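Local coordinates for protein UDP-N-Acetylglucosamine 2-Epimerase (Thermus thermophilus, PDB 1V4V) that probably interconverts UDP-N-acetylglucosamine and UDP-N-acetylmannosamine by inverting C2 of the sugar, as a homodimer of two-domain GT-B-type subunits, at residues A[96-101]-A[120-125]; A[296-301]-A[314-319]; A[90-95]-A[114-119]; A[100-105]-A[137-142]. One frame throughout, in Å; residues are numbered along the deposited sequence.

How the contacts relate
Contacts 1, 3 and 4 belong to one Rossmann-like domain of the GT-B fold; contact 2 lies in the other, its centre about 32 Å from that of contact 1. Contacts 1 and 3 hold the same two parallel strands, 94-98 and 118-121. Contact 3 is their buried, largely apolar entry, contact 1 their polar C-terminal exit with histidines and a bridging water. Contact 4 continues from contact 1 through the shared Asp-100 and Thr-101 and joins two helices by a salt bridge, an asparagine hydrogen bond and aromatic packing. Contact 2 pairs strands at the edge of its sheet, partly buried, backbone bonds giving way to an exposed asparagine.

Contact 1 (A[96-101]-A[120-125]); sequences LVHGDT and HVEAGL
Val-97 and His-120 pair on neighbouring parallel strands, their side chains on the same face of the sheet, and Val-121 N donates to Val-97 O at 2.9 Å. The same Val-97 O receives a CA-H...O contact from His-120 CA at 3.6 Å. Side-chain hydrogen bonding follows where the strands give out. With CG anti to the backbone N (chi1 -165°), the His-120 ring reaches along the partner chain, and NE2 donates in its ring plane to Gly-99 O at 3.0 Å; Asp-144 takes the other nitrogen, ND1, fixing the ring's rotation. Water 1 ties the diverging ends together, accepting from Gly-99 N at 2.8 Å and donating to the carbonyls of Val-121 and Glu-122. Van der Waals contact adds Val-97 CG2 against His-120 CD2 at 4.0 Å. The His-98 ring sets the edge at CE1 against Glu-122 OE1, 3.1 Å away, ring and carboxylate planes 75° apart. The pair belongs to the beta-alpha-beta unit through helix 102-113, which packs on Val-97; helix 15-29 lies against His-98 and Val-121, while strand 149-152 continues the sheet beyond His-120.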
loop_
_atom_site.group_PDB
_atom_site.type_symbol
_atom_site.label_atom_id
_atom_site.label_comp_id
_atom_site.label_asym_id
_atom_site.label_seq_id
_atom_site.Cartn_x
_atom_site.Cartn_y
_atom_site.Cartn_z
ATOM N N LEU A 96 -10.026 -9.538 -6.927
ATOM C CA LEU A 96 -10.655 -9.108 -5.688
ATOM C C LEU A 96 -9.924 -9.755 -4.521
ATOM O O LEU A 96 -9.653 -10.951 -4.536
ATOM C CB LEU A 96 -12.135 -9.519 -5.655
ATOM C CG LEU A 96 -13.094 -8.841 -6.639
ATOM C CD1 LEU A 96 -14.499 -9.400 -6.453
ATOM C CD2 LEU A 96 -13.097 -7.339 -6.417
ATOM N N VAL A 97 -9.567 -8.948 -3.529
ATOM C CA VAL A 97 -8.910 -9.479 -2.347
ATOM C C VAL A 97 -9.704 -9.002 -1.149
ATOM O O VAL A 97 -10.526 -8.090 -1.255
ATOM C CB VAL A 97 -7.421 -9.027 -2.226
ATOM C CG1 VAL A 97 -6.593 -9.653 -3.354
ATOM C CG2 VAL A 97 -7.313 -7.515 -2.262
ATOM N N HIS A 98 -9.459 -9.632 -0.010
ATOM C CA HIS A 98 -10.168 -9.306 1.212
ATOM C C HIS A 98 -9.225 -9.445 2.393
ATOM O O HIS A 98 -8.365 -10.325 2.414
ATOM C CB HIS A 98 -11.336 -10.279 1.406
ATOM C CG HIS A 98 -12.089 -10.077 2.686
ATOM N ND1 HIS A 98 -13.249 -9.338 2.757
ATOM C CD2 HIS A 98 -11.822 -10.482 3.949
ATOM C CE1 HIS A 98 -13.664 -9.294 4.011
ATOM N NE2 HIS A 98 -12.816 -9.979 4.754
ATOM N N GLY A 99 -9.382 -8.584 3.383
ATOM C CA GLY A 99 -8.537 -8.722 4.549
ATOM C C GLY A 99 -7.270 -7.902 4.578
ATOM O O GLY A 99 -6.964 -7.139 3.656
ATOM N N ASP A 100 -6.513 -8.113 5.647
ATOM C CA ASP A 100 -5.291 -7.366 5.895
ATOM C C ASP A 100 -4.038 -8.222 6.065
ATOM O O ASP A 100 -3.067 -7.764 6.655
ATOM C CB ASP A 100 -5.498 -6.524 7.158
ATOM C CG ASP A 100 -6.856 -5.836 7.186
ATOM O OD1 ASP A 100 -7.398 -5.624 8.294
ATOM O OD2 ASP A 100 -7.380 -5.492 6.106
ATOM N N THR A 101 -4.040 -9.455 5.567
ATOM C CA THR A 101 -2.853 -10.290 5.727
ATOM C C THR A 101 -1.737 -9.911 4.756
ATOM O O THR A 101 -1.966 -9.222 3.765
ATOM C CB THR A 101 -3.159 -11.787 5.509
ATOM O OG1 THR A 101 -3.562 -11.995 4.150
ATOM C CG2 THR A 101 -4.263 -12.261 6.448
ATOM N N HIS A 120 -10.693 -4.180 -3.383
ATOM C CA HIS A 120 -10.494 -4.604 -1.998
ATOM C C HIS A 120 -11.822 -4.634 -1.243
ATOM O O HIS A 120 -12.427 -3.589 -0.995
ATOM C CB HIS A 120 -9.524 -3.641 -1.305
ATOM C CG HIS A 120 -8.968 -4.164 -0.020
ATOM N ND1 HIS A 120 -8.172 -3.399 0.808
ATOM C CD2 HIS A 120 -9.059 -5.380 0.567
ATOM C CE1 HIS A 120 -7.794 -4.124 1.843
ATOM N NE2 HIS A 120 -8.318 -5.332 1.722
ATOM N N VAL A 121 -12.267 -5.838 -0.887
ATOM C CA VAL A 121 -13.529 -6.025 -0.168
ATOM C C VAL A 121 -13.364 -5.767 1.335
ATOM O O VAL A 121 -12.363 -6.157 1.941
ATOM C CB VAL A 121 -14.075 -7.457 -0.409
ATOM C CG1 VAL A 121 -15.416 -7.650 0.301
ATOM C CG2 VAL A 121 -14.237 -7.701 -1.917
ATOM N N GLU A 122 -14.359 -5.103 1.916
ATOM C CA GLU A 122 -14.381 -4.742 3.334
ATOM C C GLU A 122 -13.178 -3.874 3.691
ATOM O O GLU A 122 -12.536 -4.078 4.717
ATOM C CB GLU A 122 -14.399 -5.985 4.232
ATOM C CG GLU A 122 -14.982 -5.685 5.623
ATOM C CD GLU A 122 -14.811 -6.815 6.627
ATOM O OE1 GLU A 122 -15.212 -7.960 6.331
ATOM O OE2 GLU A 122 -14.284 -6.552 7.728
ATOM N N ALA A 123 -12.900 -2.894 2.837
ATOM C CA ALA A 123 -11.770 -1.983 3.009
ATOM C C ALA A 123 -12.074 -0.701 3.784
ATOM O O ALA A 123 -13.212 -0.232 3.820
ATOM C CB ALA A 123 -11.211 -1.616 1.639
ATOM N N GLY A 124 -11.041 -0.135 4.407
ATOM C CA GLY A 124 -11.221 1.114 5.129
ATOM C C GLY A 124 -11.055 1.114 6.636
ATOM O O GLY A 124 -10.915 2.181 7.236
ATOM N N LEU A 125 -11.081 -0.058 7.260
ATOM C CA LEU A 125 -10.922 -0.116 8.710
ATOM C C LEU A 125 -9.476 0.221 9.066
ATOM O O LEU A 125 -8.544 -0.310 8.467
ATOM C CB LEU A 125 -11.303 -1.502 9.228
ATOM C CG LEU A 125 -12.726 -1.935 8.850
ATOM C CD1 LEU A 125 -13.053 -3.269 9.516
ATOM C CD2 LEU A 125 -13.725 -0.868 9.279
HETATM O O HOH W 1 -10.647 -6.137 4.054
#

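Contact 2 (A[296-301]-A[314-319]); sequences VVVLRN and LKLAGT
Val-298 and Leu-316 stand side by side on adjacent parallel strands, pointing the same way, in the beta-alpha-beta unit that ends the sheet of the second Rossmann-like domain at strand 314-316. Leu-316 can be followed outward. Its CB lies 4.1 Å from Arg-300 O. CG, anti to the carbonyl carbon (chi1 -74°), then splits the chain between two neighbours: CD2 turns to Val-298 CB at 3.9 Å and also meets Arg-300 O, whereas CD1 reaches Asn-301 O at 3.7 Å. On the other face of the sheet, Val-297 CG1, in the conformer given, meets Ala-317 CB, and Leu-299 CD1 touches the same methyl.

Three bonds join the strands: Lys-315 N to Val-296 O, Val-298 N to Lys-315 O at 2.8 Å, and Ala-317 N to Val-298 O. Leu-299 then centres an inverse gamma turn, and a weak bond from Gly-318 N to Arg-300 O carries the pairing past it. At the exposed end Asn-301 crosses Thr-319 at about a right angle. Its OD1 accepts from Thr-319 N at 3.3 Å, the donor standing above the carbonyl plane rather than on a lone pair. Thr-319 CG2 rests on Leu-299 O at 3.5 Å. The guanidinium of Arg-300 leaves the pair for Glu-209.

The chemistry thus grades from regular backbone bonds of the strands, lined by apolar side chains, to bent, longer bonds at the turn, which is consistent with a regularly paired strand region and a probably looser exit.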
loop_
_atom_site.group_PDB
_atom_site.type_symbol
_atom_site.label_atom_id
_atom_site.label_comp_id
_atom_site.label_asym_id
_atom_site.label_seq_id
_atom_site.Cartn_x
_atom_site.Cartn_y
_atom_site.Cartn_z
ATOM N N VAL A 296 -32.730 -11.030 19.227
ATOM C CA VAL A 296 -31.670 -11.544 20.087
ATOM C C VAL A 296 -31.685 -10.949 21.489
ATOM O O VAL A 296 -31.784 -9.728 21.657
ATOM C CB VAL A 296 -30.270 -11.244 19.497
ATOM C CG1 VAL A 296 -29.181 -11.812 20.414
ATOM C CG2 VAL A 296 -30.161 -11.807 18.095
ATOM N N VAL A 297 -31.597 -11.815 22.493
ATOM C CA VAL A 297 -31.512 -11.372 23.873
ATOM C C VAL A 297 -30.091 -11.709 24.323
ATOM O O VAL A 297 -29.639 -12.849 24.194
ATOM C CB VAL A 297 -32.553 -12.061 24.790
ATOM C CG1 VAL A 297 -32.266 -11.723 26.246
ATOM C CG2 VAL A 297 -33.935 -11.609 24.422
ATOM N N VAL A 298 -29.385 -10.703 24.828
ATOM C CA VAL A 298 -27.999 -10.868 25.254
ATOM C C VAL A 298 -27.855 -10.996 26.760
ATOM O O VAL A 298 -28.297 -10.133 27.512
ATOM C CB VAL A 298 -27.135 -9.681 24.762
ATOM C CG1 VAL A 298 -25.675 -9.862 25.202
ATOM C CG2 VAL A 298 -27.225 -9.576 23.242
ATOM N N LEU A 299 -27.227 -12.085 27.192
ATOM C CA LEU A 299 -27.024 -12.338 28.608
ATOM C C LEU A 299 -25.758 -11.654 29.110
ATOM O O LEU A 299 -24.785 -12.304 29.492
ATOM C CB LEU A 299 -26.973 -13.851 28.868
ATOM C CG LEU A 299 -28.299 -14.533 29.238
ATOM C CD1 LEU A 299 -29.467 -13.899 28.508
ATOM C CD2 LEU A 299 -28.196 -16.017 28.933
ATOM N N ARG A 300 -25.795 -10.326 29.084
ATOM C CA ARG A 300 -24.695 -9.488 29.541
ATOM C C ARG A 300 -25.291 -8.200 30.093
ATOM O O ARG A 300 -26.439 -7.865 29.801
ATOM C CB ARG A 300 -23.741 -9.155 28.387
ATOM C CG ARG A 300 -23.034 -10.356 27.784
ATOM C CD ARG A 300 -21.813 -9.914 26.990
ATOM N NE ARG A 300 -20.775 -9.392 27.875
ATOM C CZ ARG A 300 -19.740 -8.658 27.473
ATOM N NH1 ARG A 300 -19.595 -8.350 26.192
ATOM N NH2 ARG A 300 -18.847 -8.235 28.357
ATOM N N ASN A 301 -24.513 -7.479 30.890
ATOM C CA ASN A 301 -24.988 -6.230 31.467
ATOM C C ASN A 301 -24.740 -5.065 30.519
ATOM O O ASN A 301 -25.395 -4.029 30.615
ATOM C CB ASN A 301 -24.302 -5.980 32.814
ATOM C CG ASN A 301 -24.660 -7.027 33.849
ATOM O OD1 ASN A 301 -25.836 -7.275 34.116
ATOM N ND2 ASN A 301 -23.648 -7.647 34.442
ATOM N N LEU A 314 -31.319 -6.088 19.314
ATOM C CA LEU A 314 -31.046 -6.938 20.467
ATOM C C LEU A 314 -31.549 -6.282 21.739
ATOM O O LEU A 314 -31.770 -5.072 21.786
ATOM C CB LEU A 314 -29.537 -7.200 20.588
ATOM C CG LEU A 314 -28.628 -6.011 20.930
ATOM C CD1 LEU A 314 -28.690 -5.721 22.425
ATOM C CD2 LEU A 314 -27.195 -6.338 20.534
ATOM N N LYS A 315 -31.721 -7.095 22.774
ATOM C CA LYS A 315 -32.176 -6.609 24.065
ATOM C C LYS A 315 -31.224 -7.171 25.111
ATOM O O LYS A 315 -30.840 -8.339 25.040
ATOM C CB LYS A 315 -33.605 -7.094 24.335
ATOM C CG LYS A 315 -34.269 -6.461 25.548
ATOM C CD LYS A 315 -35.723 -6.902 25.675
ATOM C CE LYS A 315 -36.492 -6.004 26.635
ATOM N NZ LYS A 315 -35.874 -5.967 27.988
ATOM N N LEU A 316 -30.821 -6.344 26.069
ATOM C CA LEU A 316 -29.926 -6.812 27.121
ATOM C C LEU A 316 -30.752 -7.420 28.240
ATOM O O LEU A 316 -31.789 -6.875 28.626
ATOM C CB LEU A 316 -29.089 -5.659 27.674
ATOM C CG LEU A 316 -27.943 -5.134 26.805
ATOM C CD1 LEU A 316 -27.334 -3.906 27.468
ATOM C CD2 LEU A 316 -26.880 -6.218 26.633
ATOM N N ALA A 317 -30.301 -8.556 28.758
ATOM C CA ALA A 317 -31.022 -9.217 29.831
ATOM C C ALA A 317 -30.228 -9.186 31.131
ATOM O O ALA A 317 -30.753 -9.538 32.187
ATOM C CB ALA A 317 -31.325 -10.662 29.444
ATOM N N GLY A 318 -28.969 -8.760 31.049
ATOM C CA GLY A 318 -28.121 -8.731 32.229
ATOM C C GLY A 318 -27.670 -10.147 32.566
ATOM O O GLY A 318 -27.921 -11.075 31.797
ATOM N N THR A 319 -26.997 -10.319 33.702
ATOM C CA THR A 319 -26.541 -11.641 34.118
ATOM C C THR A 319 -27.137 -12.079 35.452
ATOM O O THR A 319 -26.757 -13.116 36.001
ATOM C CB THR A 319 -25.001 -11.714 34.227
ATOM O OG1 THR A 319 -24.529 -10.681 35.099
ATOM C CG2 THR A 319 -24.367 -11.558 32.858
#

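Contact 3 (A[90-95]-A[114-119]); sequences MGADYV and EGIPVG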
loop_
_atom_site.group_PDB
_atom_site.type_symbol
_atom_site.label_atom_id
_atom_site.label_comp_id
_atom_site.label_asym_id
_atom_site.label_seq_id
_atom_site.Cartn_x
_atom_site.Cartn_y
_atom_site.Cartn_z
HETATM N N MSE A 90 -4.391 -17.385 -15.490
HETATM C CA MSE A 90 -5.834 -17.544 -15.332
HETATM C C MSE A 90 -6.568 -16.521 -16.198
HETATM O O MSE A 90 -7.796 -16.567 -16.314
HETATM C CB MSE A 90 -6.243 -17.358 -13.864
HETATM C CG MSE A 90 -5.758 -18.454 -12.934
HETATM SE SE MSE A 90 -5.975 -17.969 -11.052
HETATM C CE MSE A 90 -7.739 -18.734 -10.757
ATOM N N GLY A 91 -5.811 -15.597 -16.788
ATOM C CA GLY A 91 -6.390 -14.573 -17.648
ATOM C C GLY A 91 -7.261 -13.550 -16.938
ATOM O O GLY A 91 -8.215 -13.019 -17.512
ATOM N N ALA A 92 -6.917 -13.246 -15.691
ATOM C CA ALA A 92 -7.690 -12.300 -14.896
ATOM C C ALA A 92 -7.803 -10.898 -15.478
ATOM O O ALA A 92 -6.808 -10.295 -15.882
ATOM C CB ALA A 92 -7.106 -12.221 -13.470
ATOM N N ASP A 93 -9.028 -10.380 -15.504
ATOM C CA ASP A 93 -9.297 -9.032 -15.986
ATOM C C ASP A 93 -9.528 -8.130 -14.780
ATOM O O ASP A 93 -9.532 -6.899 -14.888
ATOM C CB ASP A 93 -10.535 -9.008 -16.886
ATOM C CG ASP A 93 -10.299 -9.693 -18.216
ATOM O OD1 ASP A 93 -10.766 -10.837 -18.398
ATOM O OD2 ASP A 93 -9.632 -9.080 -19.075
ATOM N N TYR A 94 -9.719 -8.760 -13.625
ATOM C CA TYR A 94 -9.945 -8.032 -12.385
ATOM C C TYR A 94 -9.640 -8.981 -11.235
ATOM O O TYR A 94 -9.859 -10.187 -11.340
ATOM C CB TYR A 94 -11.402 -7.552 -12.305
ATOM C CG TYR A 94 -11.584 -6.284 -11.501
ATOM C CD1 TYR A 94 -11.647 -6.312 -10.106
ATOM C CD2 TYR A 94 -11.639 -5.045 -12.135
ATOM C CE1 TYR A 94 -11.755 -5.131 -9.370
ATOM C CE2 TYR A 94 -11.748 -3.870 -11.413
ATOM C CZ TYR A 94 -11.803 -3.917 -10.033
ATOM O OH TYR A 94 -11.893 -2.739 -9.338
ATOM N N VAL A 95 -9.116 -8.434 -10.145
ATOM C CA VAL A 95 -8.785 -9.240 -8.982
ATOM C C VAL A 95 -9.437 -8.666 -7.733
ATOM O O VAL A 95 -9.415 -7.461 -7.508
ATOM C CB VAL A 95 -7.261 -9.295 -8.748
ATOM C CG1 VAL A 95 -6.954 -10.170 -7.530
ATOM C CG2 VAL A 95 -6.565 -9.855 -9.978
ATOM N N GLU A 114 1.222 -6.915 -12.793
ATOM C CA GLU A 114 0.830 -7.577 -14.032
ATOM C C GLU A 114 -0.183 -6.725 -14.790
ATOM O O GLU A 114 -0.695 -7.128 -15.835
ATOM C CB GLU A 114 0.241 -8.958 -13.729
ATOM C CG GLU A 114 1.261 -9.935 -13.167
ATOM C CD GLU A 114 2.448 -10.141 -14.099
ATOM O OE1 GLU A 114 3.541 -10.491 -13.607
ATOM O OE2 GLU A 114 2.289 -9.962 -15.327
ATOM N N GLY A 115 -0.468 -5.544 -14.249
ATOM C CA GLY A 115 -1.404 -4.628 -14.879
ATOM C C GLY A 115 -2.871 -4.998 -14.740
ATOM O O GLY A 115 -3.690 -4.594 -15.564
ATOM N N ILE A 116 -3.210 -5.759 -13.705
ATOM C CA ILE A 116 -4.594 -6.178 -13.487
ATOM C C ILE A 116 -5.229 -5.345 -12.372
ATOM O O ILE A 116 -4.690 -5.263 -11.265
ATOM C CB ILE A 116 -4.660 -7.668 -13.088
ATOM C CG1 ILE A 116 -3.891 -8.515 -14.108
ATOM C CG2 ILE A 116 -6.125 -8.125 -13.008
ATOM C CD1 ILE A 116 -3.599 -9.923 -13.651
ATOM N N PRO A 117 -6.379 -4.707 -12.654
ATOM C CA PRO A 117 -7.070 -3.883 -11.654
ATOM C C PRO A 117 -7.402 -4.723 -10.431
ATOM O O PRO A 117 -7.724 -5.902 -10.557
ATOM C CB PRO A 117 -8.339 -3.430 -12.376
ATOM C CG PRO A 117 -7.968 -3.495 -13.819
ATOM C CD PRO A 117 -7.133 -4.740 -13.920
ATOM N N VAL A 118 -7.337 -4.104 -9.257
ATOM C CA VAL A 118 -7.613 -4.797 -8.003
ATOM C C VAL A 118 -8.729 -4.137 -7.206
ATOM O O VAL A 118 -8.804 -2.910 -7.119
ATOM C CB VAL A 118 -6.350 -4.828 -7.105
ATOM C CG1 VAL A 118 -6.687 -5.414 -5.734
ATOM C CG2 VAL A 118 -5.265 -5.637 -7.774
ATOM N N GLY A 119 -9.586 -4.966 -6.621
ATOM C CA GLY A 119 -10.674 -4.461 -5.800
ATOM C C GLY A 119 -10.455 -5.002 -4.399
ATOM O O GLY A 119 -10.062 -6.158 -4.242
#
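Ile-116 and Val-95 meet where the two strands of a right-handed beta-alpha-beta crossover, 94-98 and 118-121, begin and enter the parallel sheet of this Rossmann-like domain. The methyl CG2 of Ile-116, anti to its own nitrogen, lies 3.5 Å from Val-95 CG2 and also touches Ala-92 O; farther along, CD1 approaches Ala-92 CB. Beside this patch the Tyr-94 ring crosses Pro-117 at a slant. Its CE2 sits 3.6 Å from Pro-117 CB, while the carbonyl O of Pro-117 stands over one face of the ring, displaced toward the rim.

Two backbone bonds hold the strands in step around these side chains. Val-95 N donates to Pro-117 O at 2.9 Å, and Val-95 O accepts from Gly-119 N at 2.7 Å with 160° at the hydrogen. Tyr-94 CE1 comes within 3.5 Å of that same Gly-119 N, in a place where the glycine has no side chain to meet the ring.

Farther out, Asp-148 bonds the hydroxyl of Tyr-94 and so anchors the ring's far end, and helix 353-364 packs against it. Leu-87 of helix 72-89 touches both Val-95 and Ile-116. Each segment follows a helix closed by a Schellman motif, at Gly-91 and Gly-115, whose positive phi turns the chain toward its strand. Where the second segment bends into the sheet, Pro-117 CD rests 3.4 Å from Asp-93 O.

Contact 4 (A[100-105]-A[137-142]); sequences DTLTTF and EANRRL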
loop_
_atom_site.group_PDB
_atom_site.type_symbol
_atom_site.label_atom_id
_atom_site.label_comp_id
_atom_site.label_asym_id
_atom_site.label_seq_id
_atom_site.Cartn_x
_atom_site.Cartn_y
_atom_site.Cartn_z
ATOM N N ASP A 100 -6.513 -8.113 5.647
ATOM C CA ASP A 100 -5.291 -7.366 5.895
ATOM C C ASP A 100 -4.038 -8.222 6.065
ATOM O O ASP A 100 -3.067 -7.764 6.655
ATOM C CB ASP A 100 -5.498 -6.524 7.158
ATOM C CG ASP A 100 -6.856 -5.836 7.186
ATOM O OD1 ASP A 100 -7.398 -5.624 8.294
ATOM O OD2 ASP A 100 -7.380 -5.492 6.106
ATOM N N THR A 101 -4.040 -9.455 5.567
ATOM C CA THR A 101 -2.853 -10.290 5.727
ATOM C C THR A 101 -1.737 -9.911 4.756
ATOM O O THR A 101 -1.966 -9.222 3.765
ATOM C CB THR A 101 -3.159 -11.787 5.509
ATOM O OG1 THR A 101 -3.562 -11.995 4.150
ATOM C CG2 THR A 101 -4.263 -12.261 6.448
ATOM N N LEU A 102 -0.530 -10.383 5.055
ATOM C CA LEU A 102 0.632 -10.134 4.210
ATOM C C LEU A 102 0.383 -10.759 2.828
ATOM O O LEU A 102 0.711 -10.172 1.796
ATOM C CB LEU A 102 1.875 -10.760 4.851
ATOM C CG LEU A 102 3.244 -10.461 4.232
ATOM C CD1 LEU A 102 3.588 -9.006 4.447
ATOM C CD2 LEU A 102 4.305 -11.340 4.877
ATOM N N THR A 103 -0.206 -11.952 2.817
ATOM C CA THR A 103 -0.485 -12.638 1.559
ATOM C C THR A 103 -1.444 -11.820 0.704
ATOM O O THR A 103 -1.277 -11.734 -0.511
ATOM C CB THR A 103 -1.075 -14.039 1.810
ATOM O OG1 THR A 103 -0.124 -14.824 2.536
ATOM C CG2 THR A 103 -1.396 -14.740 0.485
ATOM N N THR A 104 -2.443 -11.212 1.333
ATOM C CA THR A 104 -3.397 -10.401 0.597
ATOM C C THR A 104 -2.704 -9.246 -0.106
ATOM O O THR A 104 -2.996 -8.962 -1.270
ATOM C CB THR A 104 -4.511 -9.872 1.525
ATOM O OG1 THR A 104 -5.422 -10.940 1.813
ATOM C CG2 THR A 104 -5.271 -8.724 0.877
ATOM N N PHE A 105 -1.782 -8.574 0.579
ATOM C CA PHE A 105 -1.084 -7.477 -0.080
ATOM C C PHE A 105 -0.177 -8.010 -1.185
ATOM O O PHE A 105 -0.099 -7.428 -2.268
ATOM C CB PHE A 105 -0.221 -6.665 0.893
ATOM C CG PHE A 105 0.694 -5.703 0.192
ATOM C CD1 PHE A 105 0.168 -4.682 -0.597
ATOM C CD2 PHE A 105 2.075 -5.880 0.225
ATOM C CE1 PHE A 105 1.006 -3.854 -1.355
ATOM C CE2 PHE A 105 2.920 -5.057 -0.528
ATOM C CZ PHE A 105 2.383 -4.045 -1.320
ATOM N N GLU A 137 -2.054 -3.264 9.846
ATOM C CA GLU A 137 -2.396 -1.884 9.508
ATOM C C GLU A 137 -1.612 -1.478 8.257
ATOM O O GLU A 137 -2.157 -0.861 7.337
ATOM C CB GLU A 137 -2.053 -0.935 10.664
ATOM C CG GLU A 137 -2.242 0.548 10.324
ATOM C CD GLU A 137 -3.690 1.014 10.378
ATOM O OE1 GLU A 137 -4.614 0.174 10.301
ATOM O OE2 GLU A 137 -3.901 2.245 10.482
ATOM N N ALA A 138 -0.327 -1.825 8.225
ATOM C CA ALA A 138 0.498 -1.497 7.067
ATOM C C ALA A 138 -0.015 -2.272 5.860
ATOM O O ALA A 138 -0.156 -1.718 4.772
ATOM C CB ALA A 138 1.962 -1.855 7.331
ATOM N N ASN A 139 -0.307 -3.554 6.049
ATOM C CA ASN A 139 -0.793 -4.366 4.936
ATOM C C ASN A 139 -2.001 -3.756 4.236
ATOM O O ASN A 139 -2.035 -3.668 2.997
ATOM C CB ASN A 139 -1.172 -5.782 5.396
ATOM C CG ASN A 139 0.030 -6.628 5.775
ATOM O OD1 ASN A 139 1.160 -6.343 5.383
ATOM N ND2 ASN A 139 -0.220 -7.695 6.532
ATOM N N ARG A 140 -2.996 -3.332 5.011
ATOM C CA ARG A 140 -4.191 -2.775 4.395
ATOM C C ARG A 140 -3.964 -1.422 3.749
ATOM O O ARG A 140 -4.540 -1.135 2.704
ATOM C CB ARG A 140 -5.356 -2.732 5.396
ATOM C CG ARG A 140 -5.053 -2.144 6.751
ATOM C CD ARG A 140 -6.093 -2.646 7.751
ATOM N NE ARG A 140 -5.919 -2.067 9.076
ATOM C CZ ARG A 140 -6.488 -2.545 10.178
ATOM N NH1 ARG A 140 -6.277 -1.952 11.345
ATOM N NH2 ARG A 140 -7.260 -3.625 10.116
ATOM N N ARG A 141 -3.107 -0.596 4.343
ATOM C CA ARG A 141 -2.825 0.704 3.750
ATOM C C ARG A 141 -2.069 0.511 2.432
ATOM O O ARG A 141 -2.351 1.193 1.446
ATOM C CB ARG A 141 -2.013 1.565 4.717
ATOM C CG ARG A 141 -2.840 2.074 5.889
ATOM C CD ARG A 141 -1.995 2.893 6.849
ATOM N NE ARG A 141 -1.346 4.009 6.171
ATOM C CZ ARG A 141 -0.525 4.866 6.767
ATOM N NH1 ARG A 141 -0.256 4.737 8.062
ATOM N NH2 ARG A 141 0.044 5.836 6.063
ATOM N N LEU A 142 -1.123 -0.427 2.419
ATOM C CA LEU A 142 -0.351 -0.718 1.207
ATOM C C LEU A 142 -1.295 -1.239 0.121
ATOM O O LEU A 142 -1.254 -0.787 -1.021
ATOM C CB LEU A 142 0.727 -1.767 1.497
ATOM C CG LEU A 142 1.910 -1.330 2.371
ATOM C CD1 LEU A 142 2.743 -2.552 2.743
ATOM C CD2 LEU A 142 2.772 -0.297 1.614
#
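The N-terminal end of helix 102-113 docks on the side of helix 136-146 in the Rossmann-like domain, and a salt-bridge network of Asp-100, Arg-140 and Glu-137 marks the join. Arg-140 NH2 donates to Asp-100 OD1 at 2.7 Å, meeting it from above the carboxylate plane, with the two flat groups 82° apart. The other side of the guanidinium grips Glu-137 OE1 side-on through NE and NH1, the acceptor lying in its plane, which should steady the guanidinium's rotation. Ser-127 and Gly-128 hold the glutamate in turn by their backbone nitrogens.

One residue before Arg-140, Asn-139 ND2 donates to Asp-100 O at 2.9 Å, the acceptor in the plane of the amide. Just past that carbonyl, Thr-101 OG1 caps the new helix by accepting from Thr-104 N at 3.1 Å. Deeper in, Phe-105, with CG anti to the backbone N (chi1 169°), lays its ring against helix 136-146. Trp-109 of the second subunit meets the same ring edge-to-face, placing the contact at the dimer interface. Leu-142 covers one face by a CH-pi contact, its CB 3.8 Å from the centroid of the Phe-105 ring and 23° off the normal.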